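Local coordinates for protein 3,6-diketocamphane 1,6-monooxygenase (Pseudomonas putida, PDB 4UWM) that uses reduced FMN and molecular oxygen to convert a diketone from (-)-camphor into a lactone, as the homodimeric oxygenating part of a type II Baeyer-Villiger monooxygenase, at residues A[93-97]-A[187-191]. Sequence-based numbering, arbitrary orientation.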
ATOM      1  N   GLY A  93      10.536  -1.113   4.323  1.00 14.52           N
ATOM      2  CA  GLY A  93      11.772  -0.389   4.000  1.00 14.44           C
ATOM      3  C   GLY A  93      11.577   0.720   2.971  1.00 16.96           C
ATOM      4  O   GLY A  93      12.126   1.824   3.096  1.00 15.58           O
ATOM      5  N   TRP A  94      10.783   0.441   1.940  1.00 12.22           N
ATOM      6  CA  TRP A  94      10.614   1.403   0.878  1.00 11.92           C
ATOM      7  C   TRP A  94       9.797   2.600   1.394  1.00 13.14           C
ATOM      8  O   TRP A  94      10.109   3.740   1.088  1.00 14.34           O
ATOM      9  CB  TRP A  94       9.874   0.761  -0.328  1.00 11.09           C
ATOM     10  CG  TRP A  94       9.827   1.648  -1.552  1.00 12.03           C
ATOM     11  CD1 TRP A  94      10.878   2.326  -2.113  1.00 13.26           C
ATOM     12  CD2 TRP A  94       8.677   1.942  -2.378  1.00 12.38           C
ATOM     13  NE1 TRP A  94      10.464   3.016  -3.223  1.00 12.76           N
ATOM     14  CE2 TRP A  94       9.119   2.805  -3.412  1.00 11.15           C
ATOM     15  CE3 TRP A  94       7.317   1.578  -2.328  1.00 11.46           C
ATOM     16  CZ2 TRP A  94       8.261   3.297  -4.399  1.00 11.41           C
ATOM     17  CZ3 TRP A  94       6.452   2.067  -3.327  1.00 10.76           C
ATOM     18  CH2 TRP A  94       6.926   2.909  -4.347  1.00 11.83           C
ATOM     19  N   LEU A  95       8.757   2.306   2.161  1.00 14.07           N
ATOM     20  CA  LEU A  95       7.882   3.363   2.714  1.00 12.68           C
ATOM     21  C   LEU A  95       8.666   4.217   3.726  1.00 14.72           C
ATOM     22  O   LEU A  95       8.547   5.436   3.713  1.00 15.41           O
ATOM     23  CB  LEU A  95       6.633   2.744   3.340  1.00 12.48           C
ATOM     24  CG  LEU A  95       5.582   3.742   3.909  1.00 12.36           C
ATOM     25  CD1 LEU A  95       5.257   4.818   2.883  1.00 12.51           C
ATOM     26  CD2 LEU A  95       4.317   2.987   4.345  1.00 10.70           C
ATOM     27  N   SER A  96       9.481   3.569   4.568  1.00 16.85           N
ATOM     28  CA  SER A  96      10.420   4.273   5.468  1.00 15.87           C
ATOM     29  C   SER A  96      11.317   5.209   4.669  1.00 17.08           C
ATOM     30  O   SER A  96      11.506   6.372   5.069  1.00 18.07           O
ATOM     31  CB  SER A  96      11.261   3.279   6.298  1.00 16.98           C
ATOM     32  OG  SER A  96      12.330   3.944   6.958  1.00 19.91           O
ATOM     33  N   GLN A  97      11.846   4.734   3.531  1.00 16.21           N
ATOM     34  CA  GLN A  97      12.635   5.596   2.644  1.00 15.15           C
ATOM     35  C   GLN A  97      11.848   6.792   2.101  1.00 18.02           C
ATOM     36  O   GLN A  97      12.396   7.903   2.031  1.00 17.74           O
ATOM     37  CB  GLN A  97      13.261   4.831   1.458  1.00 17.76           C
ATOM     38  CG  GLN A  97      14.435   3.910   1.813  1.00 18.66           C
ATOM     39  CD  GLN A  97      15.095   3.289   0.578  1.00 17.62           C
ATOM     40  OE1 GLN A  97      15.150   3.899  -0.475  1.00 19.04           O
ATOM     41  NE2 GLN A  97      15.578   2.062   0.711  1.00 18.94           N
ATOM     42  N   ASP A 187      18.119  -1.640  -3.260  1.00 20.67           N
ATOM     43  CA  ASP A 187      18.231  -1.458  -1.829  1.00 21.41           C
ATOM     44  C   ASP A 187      16.918  -0.893  -1.292  1.00 21.27           C
ATOM     45  O   ASP A 187      16.685   0.300  -1.407  1.00 18.88           O
ATOM     46  CB  ASP A 187      19.402  -0.525  -1.522  1.00 22.24           C
ATOM     47  CG  ASP A 187      19.625  -0.307  -0.042  1.00 28.54           C
ATOM     48  OD1 ASP A 187      18.903  -0.843   0.823  1.00 24.57           O
ATOM     49  OD2 ASP A 187      20.567   0.427   0.261  1.00 32.51           O
ATOM     50  N   PHE A 188      16.078  -1.762  -0.714  1.00 19.17           N
ATOM     51  CA  PHE A 188      14.836  -1.330  -0.042  1.00 21.59           C
ATOM     52  C   PHE A 188      14.922  -1.446   1.481  1.00 17.42           C
ATOM     53  O   PHE A 188      13.932  -1.771   2.137  1.00 19.25           O
ATOM     54  CB  PHE A 188      13.605  -2.073  -0.603  1.00 17.31           C
ATOM     55  CG  PHE A 188      13.333  -1.771  -2.045  1.00 17.63           C
ATOM     56  CD1 PHE A 188      13.055  -0.458  -2.459  1.00 17.47           C
ATOM     57  CD2 PHE A 188      13.362  -2.791  -3.010  1.00 16.96           C
ATOM     58  CE1 PHE A 188      12.807  -0.176  -3.795  1.00 16.34           C
ATOM     59  CE2 PHE A 188      13.127  -2.504  -4.346  1.00 14.85           C
ATOM     60  CZ  PHE A 188      12.842  -1.194  -4.737  1.00 18.61           C
ATOM     61  N   SER A 189      16.128  -1.248   2.043  1.00 19.44           N
ATOM     62  CA  SER A 189      16.313  -1.301   3.492  1.00 20.25           C
ATOM     63  C   SER A 189      15.659  -0.026   4.056  1.00 16.13           C
ATOM     64  O   SER A 189      15.583   0.966   3.348  1.00 19.30           O
ATOM     65  CB  SER A 189      17.814  -1.372   3.893  1.00 19.70           C
ATOM     66  OG  SER A 189      18.506  -0.224   3.451  1.00 22.28           O
ATOM     67  N   PRO A 190      15.209  -0.057   5.328  1.00 18.75           N
ATOM     68  CA  PRO A 190      14.569   1.132   5.895  1.00 18.29           C
ATOM     69  C   PRO A 190      15.581   2.284   6.023  1.00 22.90           C
ATOM     70  O   PRO A 190      16.789   2.054   5.895  1.00 24.15           O
ATOM     71  CB  PRO A 190      14.072   0.663   7.256  1.00 16.89           C
ATOM     72  CG  PRO A 190      14.137  -0.823   7.238  1.00 18.82           C
ATOM     73  CD  PRO A 190      15.252  -1.164   6.291  1.00 19.07           C
ATOM     74  N   TRP A 191      15.091   3.496   6.265  1.00 22.35           N
ATOM     75  CA  TRP A 191      15.920   4.723   6.308  1.00 24.08           C
ATOM     76  C   TRP A 191      17.188   4.533   7.162  1.00 21.52           C
ATOM     77  O   TRP A 191      17.106   4.023   8.270  1.00 23.90           O
ATOM     78  CB  TRP A 191      15.095   5.868   6.876  1.00 21.66           C
ATOM     79  CG  TRP A 191      15.722   7.233   6.768  1.00 22.94           C
ATOM     80  CD1 TRP A 191      16.175   8.014   7.808  1.00 22.65           C
ATOM     81  CD2 TRP A 191      15.942   7.991   5.574  1.00 21.96           C
ATOM     82  NE1 TRP A 191      16.662   9.202   7.326  1.00 21.32           N
ATOM     83  CE2 TRP A 191      16.538   9.219   5.962  1.00 20.83           C
ATOM     84  CE3 TRP A 191      15.705   7.755   4.210  1.00 24.59           C
ATOM     85  CZ2 TRP A 191      16.881  10.215   5.036  1.00 22.92           C
ATOM     86  CZ3 TRP A 191      16.057   8.746   3.282  1.00 23.76           C
ATOM     87  CH2 TRP A 191      16.634   9.967   3.709  1.00 26.34           C
TER
HETATM   88  O   HOH W   1      15.233   2.602  -3.055  1.00 52.11           O
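Phe188 presents its ring edge to the face of the five-membered ring of Trp94 in an offset edge-to-face pair, the planes standing at 81°, with an apolar contact of 3.6 Å between Phe188 CD1 and Trp94 CD1. The two side chains run alongside each other, and Ala19 and Ala47 of the second subunit pack against Trp94 and Phe188 respectively. Polar anchoring comes from Gln97, whose chain, extended beyond CG (chi2 -174°), carries the amide to the loop carbonyls. Both N-H groups of its amide are used: NE2 donates to Asp187 O at 3.0 Å and to Ser189 O at 2.9 Å. Both acceptors lie within 6° of the amide plane, and a water donates to both OE1 and Asp187 O, which should hold the amide's rotation. With an alanine at this position, the two carbonyls would probably lose their shared donor and the loop be tied less firmly to the helix. Farther along, Trp191 N gives Ser96 OG a nearly straight bond of 2.9 Å. At Gly93 the backbones close in, CA lying 3.2 Å from Phe188 O in a CA-H...O contact; a CB would clash with that oxygen. Asp187 OD1 accepts from Ser189 N at 3.1 Å, the mark of an Asx turn, and from Ser189 OG. Away from the FMN site, the arrangement is structural packing of a luciferase-family TIM barrel, in which the loop preceding strand 198-202 is pinned to outer helix 85-98 at the dimer interface.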